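Local coordinates for protein hemoglobin subunit beta (Mustelus griseus, PDB 1GCV) that carries oxygen from the gills to the peripheral tissues, binding it at a heme iron as the beta chain of an alpha2-beta2 tetramer, at residues R8-K13 and G118-F123; T22-A27 and D98-E103. All coordinates share one frame; numbering follows the deposited sequence.

Interaction 1: R8-K13 and G118-F123; sequences RDEISK and GIWDKF
I11 drives its side chain between I119 and F123, and this is the tightly packed part of the contact between 8-13 and 118-123. Its CD1 lies 3.8 Å from I119 CG2 and equally far from F123 CB, so the delta methyl fills the angle between two residues one turn apart. The other branch, CG2, sits over the middle of the F123 ring, 4.3 Å from the centroid and 8° off the normal, a CH-pi contact. With F123 CG anti to the backbone N (chi1 -178°), the ring is carried out alongside I11, where one face lies against CG2. V65 of helix 50-66 and M68 of the loop after it touch both I11 and F123 and close this apolar side.

The other flank is looser and polar, and the partly exposed E10 makes it the more open one. E10 points toward helix 114-132, bends at its second torsion, and brings OE1 to the indole edge of W120, whose NE1 donates a hydrogen bond of 2.9 Å to it. The N-H uses the anti side of the carboxylate, and the two planes stand nearly perpendicular. The same oxygen forms a salt bridge with R108, so the indole N-H of the buried W120 is satisfied by a carboxylate that is itself held by a charge. Nearer the backbone, the aliphatic part of E10 only grazes I119, with CG 4.1 Å from CG2.

The segment axes pass 10.1 Å apart at -79°; this nearly perpendicular crossing joins the A and H helices of the globin fold.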
ATOM      1  N   ARG B   8      26.106   3.440   7.504  1.00 21.13           N
ATOM      2  CA  ARG B   8      27.046   2.658   6.708  1.00 22.29           C
ATOM      3  C   ARG B   8      27.670   1.582   7.595  1.00 22.93           C
ATOM      4  O   ARG B   8      27.753   0.413   7.216  1.00 24.53           O
ATOM      5  CB  ARG B   8      28.168   3.547   6.178  1.00 20.10           C
ATOM      6  CG  ARG B   8      27.743   4.627   5.229  1.00 21.27           C
ATOM      7  CD  ARG B   8      28.973   5.382   4.756  1.00 23.72           C
ATOM      8  NE  ARG B   8      28.637   6.522   3.914  1.00 26.27           N
ATOM      9  CZ  ARG B   8      28.486   6.452   2.596  1.00 25.86           C
ATOM     10  NH1 ARG B   8      28.180   7.537   1.895  1.00 26.51           N
ATOM     11  NH2 ARG B   8      28.638   5.290   1.978  1.00 27.96           N
ATOM     12  N   ASP B   9      28.110   1.994   8.779  1.00 21.39           N
ATOM     13  CA  ASP B   9      28.743   1.089   9.726  1.00 24.26           C
ATOM     14  C   ASP B   9      27.826  -0.038  10.190  1.00 24.11           C
ATOM     15  O   ASP B   9      28.238  -1.192  10.250  1.00 24.77           O
ATOM     16  CB  ASP B   9      29.248   1.871  10.942  1.00 28.73           C
ATOM     17  CG  ASP B   9      30.490   2.699  10.631  1.00 32.99           C
ATOM     18  OD1 ASP B   9      30.913   3.491  11.499  1.00 35.70           O
ATOM     19  OD2 ASP B   9      31.039   2.559   9.517  1.00 36.91           O
ATOM     20  N   GLU B  10      26.586   0.297  10.524  1.00 23.31           N
ATOM     21  CA  GLU B  10      25.634  -0.707  10.978  1.00 20.37           C
ATOM     22  C   GLU B  10      25.433  -1.770   9.911  1.00 20.22           C
ATOM     23  O   GLU B  10      25.453  -2.964  10.202  1.00 22.40           O
ATOM     24  CB  GLU B  10      24.290  -0.057  11.307  1.00 21.93           C
ATOM     25  CG  GLU B  10      23.119  -1.033  11.352  1.00 24.65           C
ATOM     26  CD  GLU B  10      23.183  -1.986  12.537  1.00 27.76           C
ATOM     27  OE1 GLU B  10      22.607  -3.093  12.443  1.00 26.26           O
ATOM     28  OE2 GLU B  10      23.808  -1.629  13.561  1.00 28.89           O
ATOM     29  N   ILE B  11      25.248  -1.331   8.671  1.00 19.58           N
ATOM     30  CA  ILE B  11      25.023  -2.254   7.566  1.00 22.15           C
ATOM     31  C   ILE B  11      26.267  -3.064   7.205  1.00 25.08           C
ATOM     32  O   ILE B  11      26.209  -4.290   7.115  1.00 24.24           O
ATOM     33  CB  ILE B  11      24.516  -1.492   6.316  1.00 20.84           C
ATOM     34  CG1 ILE B  11      23.044  -1.121   6.513  1.00 21.64           C
ATOM     35  CG2 ILE B  11      24.674  -2.349   5.065  1.00 21.28           C
ATOM     36  CD1 ILE B  11      22.683   0.255   6.028  1.00 25.44           C
ATOM     37  N   SER B  12      27.390  -2.381   7.007  1.00 26.93           N
ATOM     38  CA  SER B  12      28.634  -3.048   6.645  1.00 28.41           C
ATOM     39  C   SER B  12      29.115  -4.003   7.731  1.00 29.73           C
ATOM     40  O   SER B  12      29.570  -5.106   7.432  1.00 31.36           O
ATOM     41  CB  SER B  12      29.721  -2.014   6.355  1.00 29.31           C
ATOM     42  OG  SER B  12      30.444  -1.711   7.534  1.00 41.36           O
ATOM     43  N   LYS B  13      29.015  -3.582   8.988  1.00 28.10           N
ATOM     44  CA  LYS B  13      29.446  -4.424  10.095  1.00 31.16           C
ATOM     45  C   LYS B  13      28.605  -5.692  10.225  1.00 31.46           C
ATOM     46  O   LYS B  13      29.143  -6.773  10.460  1.00 29.91           O
ATOM     47  CB  LYS B  13      29.398  -3.642  11.409  1.00 36.23           C
ATOM     48  CG  LYS B  13      30.770  -3.399  12.028  1.00 49.13           C
ATOM     49  CD  LYS B  13      31.569  -2.365  11.232  1.00 53.04           C
ATOM     50  CE  LYS B  13      32.466  -3.021  10.184  1.00 56.00           C
ATOM     51  NZ  LYS B  13      32.786  -2.104   9.048  1.00 55.35           N
ATOM     52  N   GLY B 118      15.087   1.132  11.796  1.00 17.12           N
ATOM     53  CA  GLY B 118      14.959   2.230  10.854  1.00 15.74           C
ATOM     54  C   GLY B 118      16.077   2.253   9.822  1.00 16.32           C
ATOM     55  O   GLY B 118      15.838   2.575   8.663  1.00 16.81           O
ATOM     56  N   ILE B 119      17.297   1.909  10.234  1.00 15.21           N
ATOM     57  CA  ILE B 119      18.434   1.893   9.321  1.00 14.57           C
ATOM     58  C   ILE B 119      18.265   0.788   8.272  1.00 16.30           C
ATOM     59  O   ILE B 119      18.507   1.001   7.085  1.00 16.59           O
ATOM     60  CB  ILE B 119      19.757   1.668  10.086  1.00 15.49           C
ATOM     61  CG1 ILE B 119      20.005   2.835  11.044  1.00 14.55           C
ATOM     62  CG2 ILE B 119      20.919   1.540   9.104  1.00 14.76           C
ATOM     63  CD1 ILE B 119      21.191   2.629  11.970  1.00 11.45           C
ATOM     64  N   TRP B 120      17.847  -0.390   8.720  1.00 16.53           N
ATOM     65  CA  TRP B 120      17.635  -1.520   7.826  1.00 15.37           C
ATOM     66  C   TRP B 120      16.452  -1.285   6.898  1.00 14.73           C
ATOM     67  O   TRP B 120      16.485  -1.650   5.726  1.00 15.45           O
ATOM     68  CB  TRP B 120      17.422  -2.781   8.651  1.00 15.96           C
ATOM     69  CG  TRP B 120      18.710  -3.277   9.179  1.00 16.64           C
ATOM     70  CD1 TRP B 120      19.225  -3.073  10.429  1.00 17.57           C
ATOM     71  CD2 TRP B 120      19.698  -4.003   8.449  1.00 20.22           C
ATOM     72  NE1 TRP B 120      20.479  -3.628  10.519  1.00 16.41           N
ATOM     73  CE2 TRP B 120      20.794  -4.206   9.317  1.00 19.55           C
ATOM     74  CE3 TRP B 120      19.768  -4.503   7.140  1.00 18.73           C
ATOM     75  CZ2 TRP B 120      21.947  -4.890   8.919  1.00 22.57           C
ATOM     76  CZ3 TRP B 120      20.913  -5.183   6.745  1.00 21.59           C
ATOM     77  CH2 TRP B 120      21.988  -5.369   7.634  1.00 22.41           C
ATOM     78  N   ASP B 121      15.404  -0.671   7.428  1.00 15.55           N
ATOM     79  CA  ASP B 121      14.221  -0.367   6.633  1.00 15.84           C
ATOM     80  C   ASP B 121      14.648   0.547   5.492  1.00 14.76           C
ATOM     81  O   ASP B 121      14.249   0.369   4.344  1.00 15.95           O
ATOM     82  CB  ASP B 121      13.183   0.344   7.505  1.00 17.93           C
ATOM     83  CG  ASP B 121      11.887   0.609   6.773  1.00 19.95           C
ATOM     84  OD1 ASP B 121      11.674   1.753   6.334  1.00 27.15           O
ATOM     85  OD2 ASP B 121      11.076  -0.328   6.639  1.00 25.82           O
ATOM     86  N   LYS B 122      15.472   1.529   5.834  1.00 14.97           N
ATOM     87  CA  LYS B 122      15.981   2.496   4.874  1.00 15.32           C
ATOM     88  C   LYS B 122      16.829   1.799   3.830  1.00 14.18           C
ATOM     89  O   LYS B 122      16.700   2.058   2.636  1.00 17.16           O
ATOM     90  CB  LYS B 122      16.815   3.547   5.600  1.00 13.36           C
ATOM     91  CG  LYS B 122      17.334   4.644   4.708  1.00 19.39           C
ATOM     92  CD  LYS B 122      18.324   5.511   5.461  1.00 19.05           C
ATOM     93  CE  LYS B 122      18.369   6.910   4.888  1.00 25.44           C
ATOM     94  NZ  LYS B 122      19.714   7.516   5.046  1.00 21.81           N
ATOM     95  N   PHE B 123      17.698   0.901   4.282  1.00 14.68           N
ATOM     96  CA  PHE B 123      18.554   0.174   3.363  1.00 14.31           C
ATOM     97  C   PHE B 123      17.746  -0.690   2.402  1.00 15.72           C
ATOM     98  O   PHE B 123      18.011  -0.690   1.201  1.00 16.58           O
ATOM     99  CB  PHE B 123      19.544  -0.707   4.123  1.00 15.38           C
ATOM    100  CG  PHE B 123      20.492  -1.462   3.229  1.00 19.51           C
ATOM    101  CD1 PHE B 123      21.394  -0.777   2.416  1.00 20.27           C
ATOM    102  CD2 PHE B 123      20.473  -2.853   3.186  1.00 18.40           C
ATOM    103  CE1 PHE B 123      22.262  -1.467   1.572  1.00 21.07           C
ATOM    104  CE2 PHE B 123      21.340  -3.551   2.344  1.00 20.55           C
ATOM    105  CZ  PHE B 123      22.236  -2.855   1.536  1.00 20.08           C
TER

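Interaction 2: T22-A27 and D98-E103; sequences TVVTQA and DCIIVE
A27 lies against I100 where segments 22-27 and 98-103 come nearest, CB to CG1 at 3.6 Å, and the small methyl lets the CA atoms of the pair approach to 5.0 Å. C99 adds to the seam: its CB sits 3.4 Å from the carbonyl O of A27. I100 has CG1 anti to the carbonyl carbon (chi1 -70°), which lays that branch against A27 and carries CD1 to V24 CG2, while CG2 meets V23 CG1 more distantly.

E103 fills the other end. Its CB rests against V23 CG1 at 3.8 Å and CG passes close to A27 N; the bend at chi2 (-58°) then turns the carboxylate beside Q26 CB. Extended beyond CG, Q26 brings its amide across at about a right angle; NE2 donates to E103 OE2 at 3.3 Å, a long bond that arrives from above the carboxylate plane. OE1 forms a salt bridge with R30 and accepts from a water that also donates to Q26 O. Were E103 exchanged for alanine, R30 would probably lose its carboxylate mate, Q26 NE2 its acceptor here and the water one anchor, and a gap would open beside Q26 CB and A27.

V24 reaches A54 and V58 of helix 50-66, near the distal H53, and I100 approaches the heme. The segment axes are 8.5 Å apart, and the close crossing over a small residue is that of the B and G helices of the globin fold.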
ATOM      1  N   THR B  22      22.483 -17.552   6.562  1.00 23.96           N
ATOM      2  CA  THR B  22      21.503 -18.269   7.360  1.00 23.20           C
ATOM      3  C   THR B  22      20.286 -17.395   7.586  1.00 22.56           C
ATOM      4  O   THR B  22      19.154 -17.865   7.511  1.00 22.73           O
ATOM      5  CB  THR B  22      22.085 -18.680   8.722  1.00 25.16           C
ATOM      6  OG1 THR B  22      23.037 -19.728   8.524  1.00 30.35           O
ATOM      7  CG2 THR B  22      20.990 -19.184   9.650  1.00 22.80           C
ATOM      8  N   VAL B  23      20.524 -16.118   7.863  1.00 20.45           N
ATOM      9  CA  VAL B  23      19.434 -15.188   8.098  1.00 19.76           C
ATOM     10  C   VAL B  23      18.536 -15.136   6.868  1.00 21.24           C
ATOM     11  O   VAL B  23      17.312 -15.244   6.975  1.00 19.95           O
ATOM     12  CB  VAL B  23      19.962 -13.773   8.403  1.00 20.63           C
ATOM     13  CG1 VAL B  23      18.812 -12.778   8.413  1.00 19.98           C
ATOM     14  CG2 VAL B  23      20.671 -13.764   9.746  1.00 18.46           C
ATOM     15  N   VAL B  24      19.144 -14.987   5.696  1.00 18.95           N
ATOM     16  CA  VAL B  24      18.372 -14.921   4.465  1.00 22.51           C
ATOM     17  C   VAL B  24      17.701 -16.255   4.129  1.00 20.83           C
ATOM     18  O   VAL B  24      16.614 -16.269   3.557  1.00 22.23           O
ATOM     19  CB  VAL B  24      19.250 -14.442   3.280  1.00 26.54           C
ATOM     20  CG1 VAL B  24      18.475 -14.538   1.972  1.00 28.89           C
ATOM     21  CG2 VAL B  24      19.681 -12.989   3.513  1.00 28.87           C
ATOM     22  N   THR B  25      18.329 -17.369   4.499  1.00 20.17           N
ATOM     23  CA  THR B  25      17.749 -18.688   4.231  1.00 19.47           C
ATOM     24  C   THR B  25      16.447 -18.819   5.001  1.00 20.49           C
ATOM     25  O   THR B  25      15.436 -19.272   4.464  1.00 20.55           O
ATOM     26  CB  THR B  25      18.679 -19.840   4.685  1.00 20.93           C
ATOM     27  OG1 THR B  25      19.866 -19.846   3.884  1.00 22.23           O
ATOM     28  CG2 THR B  25      17.972 -21.182   4.538  1.00 16.22           C
ATOM     29  N   GLN B  26      16.483 -18.420   6.266  1.00 19.13           N
ATOM     30  CA  GLN B  26      15.310 -18.488   7.119  1.00 21.84           C
ATOM     31  C   GLN B  26      14.259 -17.457   6.711  1.00 21.61           C
ATOM     32  O   GLN B  26      13.061 -17.669   6.903  1.00 21.03           O
ATOM     33  CB  GLN B  26      15.722 -18.288   8.576  1.00 23.30           C
ATOM     34  CG  GLN B  26      16.324 -19.550   9.192  1.00 30.55           C
ATOM     35  CD  GLN B  26      17.234 -19.263  10.367  1.00 33.82           C
ATOM     36  OE1 GLN B  26      18.230 -19.952  10.577  1.00 39.41           O
ATOM     37  NE2 GLN B  26      16.896 -18.241  11.142  1.00 39.12           N
ATOM     38  N   ALA B  27      14.711 -16.349   6.131  1.00 21.46           N
ATOM     39  CA  ALA B  27      13.803 -15.294   5.697  1.00 19.39           C
ATOM     40  C   ALA B  27      13.011 -15.760   4.487  1.00 17.76           C
ATOM     41  O   ALA B  27      11.833 -15.430   4.348  1.00 18.17           O
ATOM     42  CB  ALA B  27      14.584 -14.026   5.359  1.00 17.44           C
ATOM     43  N   ASP B  98      11.135  -7.661   4.189  1.00 15.28           N
ATOM     44  CA  ASP B  98      10.387  -7.537   5.439  1.00 15.01           C
ATOM     45  C   ASP B  98      10.655  -8.771   6.298  1.00 16.00           C
ATOM     46  O   ASP B  98      10.728  -8.682   7.521  1.00 18.25           O
ATOM     47  CB  ASP B  98       8.880  -7.461   5.176  1.00 18.39           C
ATOM     48  CG  ASP B  98       8.409  -6.062   4.857  1.00 19.04           C
ATOM     49  OD1 ASP B  98       9.226  -5.124   4.963  1.00 17.93           O
ATOM     50  OD2 ASP B  98       7.222  -5.907   4.494  1.00 19.18           O
ATOM     51  N   CYS B  99      10.785  -9.929   5.658  1.00 13.75           N
ATOM     52  CA  CYS B  99      11.043 -11.159   6.394  1.00 13.43           C
ATOM     53  C   CYS B  99      12.467 -11.186   6.925  1.00 14.17           C
ATOM     54  O   CYS B  99      12.723 -11.770   7.978  1.00 14.52           O
ATOM     55  CB  CYS B  99      10.779 -12.377   5.515  1.00 14.92           C
ATOM     56  SG  CYS B  99       9.033 -12.799   5.454  1.00 16.41           S
ATOM     57  N   ILE B 100      13.385 -10.555   6.193  1.00 15.70           N
ATOM     58  CA  ILE B 100      14.782 -10.470   6.622  1.00 17.36           C
ATOM     59  C   ILE B 100      14.843  -9.591   7.879  1.00 17.16           C
ATOM     60  O   ILE B 100      15.614  -9.860   8.799  1.00 18.33           O
ATOM     61  CB  ILE B 100      15.691  -9.851   5.522  1.00 17.24           C
ATOM     62  CG1 ILE B 100      15.830 -10.827   4.349  1.00 15.02           C
ATOM     63  CG2 ILE B 100      17.071  -9.528   6.105  1.00 17.63           C
ATOM     64  CD1 ILE B 100      16.570 -10.263   3.155  1.00 18.06           C
ATOM     65  N   ILE B 101      14.020  -8.546   7.925  1.00 14.28           N
ATOM     66  CA  ILE B 101      13.999  -7.684   9.093  1.00 15.09           C
ATOM     67  C   ILE B 101      13.460  -8.464  10.299  1.00 16.56           C
ATOM     68  O   ILE B 101      13.942  -8.287  11.422  1.00 18.03           O
ATOM     69  CB  ILE B 101      13.158  -6.408   8.833  1.00 15.20           C
ATOM     70  CG1 ILE B 101      14.050  -5.342   8.189  1.00 15.40           C
ATOM     71  CG2 ILE B 101      12.574  -5.863  10.136  1.00 12.98           C
ATOM     72  CD1 ILE B 101      13.301  -4.304   7.402  1.00 18.72           C
ATOM     73  N   VAL B 102      12.480  -9.339  10.075  1.00 14.29           N
ATOM     74  CA  VAL B 102      11.928 -10.131  11.172  1.00 12.54           C
ATOM     75  C   VAL B 102      12.995 -11.092  11.708  1.00 14.73           C
ATOM     76  O   VAL B 102      13.100 -11.307  12.918  1.00 15.91           O
ATOM     77  CB  VAL B 102      10.699 -10.947  10.720  1.00 12.24           C
ATOM     78  CG1 VAL B 102      10.386 -12.030  11.737  1.00 11.95           C
ATOM     79  CG2 VAL B 102       9.502 -10.025  10.551  1.00 13.60           C
ATOM     80  N   GLU B 103      13.780 -11.672  10.799  1.00 16.85           N
ATOM     81  CA  GLU B 103      14.853 -12.594  11.184  1.00 18.78           C
ATOM     82  C   GLU B 103      15.977 -11.837  11.894  1.00 18.64           C
ATOM     83  O   GLU B 103      16.578 -12.363  12.825  1.00 20.59           O
ATOM     84  CB  GLU B 103      15.430 -13.323   9.959  1.00 17.46           C
ATOM     85  CG  GLU B 103      14.507 -14.361   9.323  1.00 16.76           C
ATOM     86  CD  GLU B 103      14.087 -15.443  10.285  1.00 17.59           C
ATOM     87  OE1 GLU B 103      13.025 -16.054  10.063  1.00 20.65           O
ATOM     88  OE2 GLU B 103      14.821 -15.684  11.263  1.00 21.31           O
TER
HETATM   89  O   HOH W   1      12.151 -18.619   9.514  1.00 29.45           O

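Overall arrangement
From the N terminus the chain runs through helix 5-17, which carries the first half of interaction 1, and straight on to helix 20-34, which carries the first half of interaction 2. It then passes through the helices that hold the distal and proximal histidines, H53 and H82, before helix 93-108 returns to 22-27 and closes the inner loop. Helix 114-132 follows and meets 8-13, closing the outer loop, so the two contacts nest without crossing. Their centres are 15 Å apart, yet they touch: I101 of helix 93-108 packs on W120 and D121 of helix 114-132. Together they tie the first two helices of the fold to the last two.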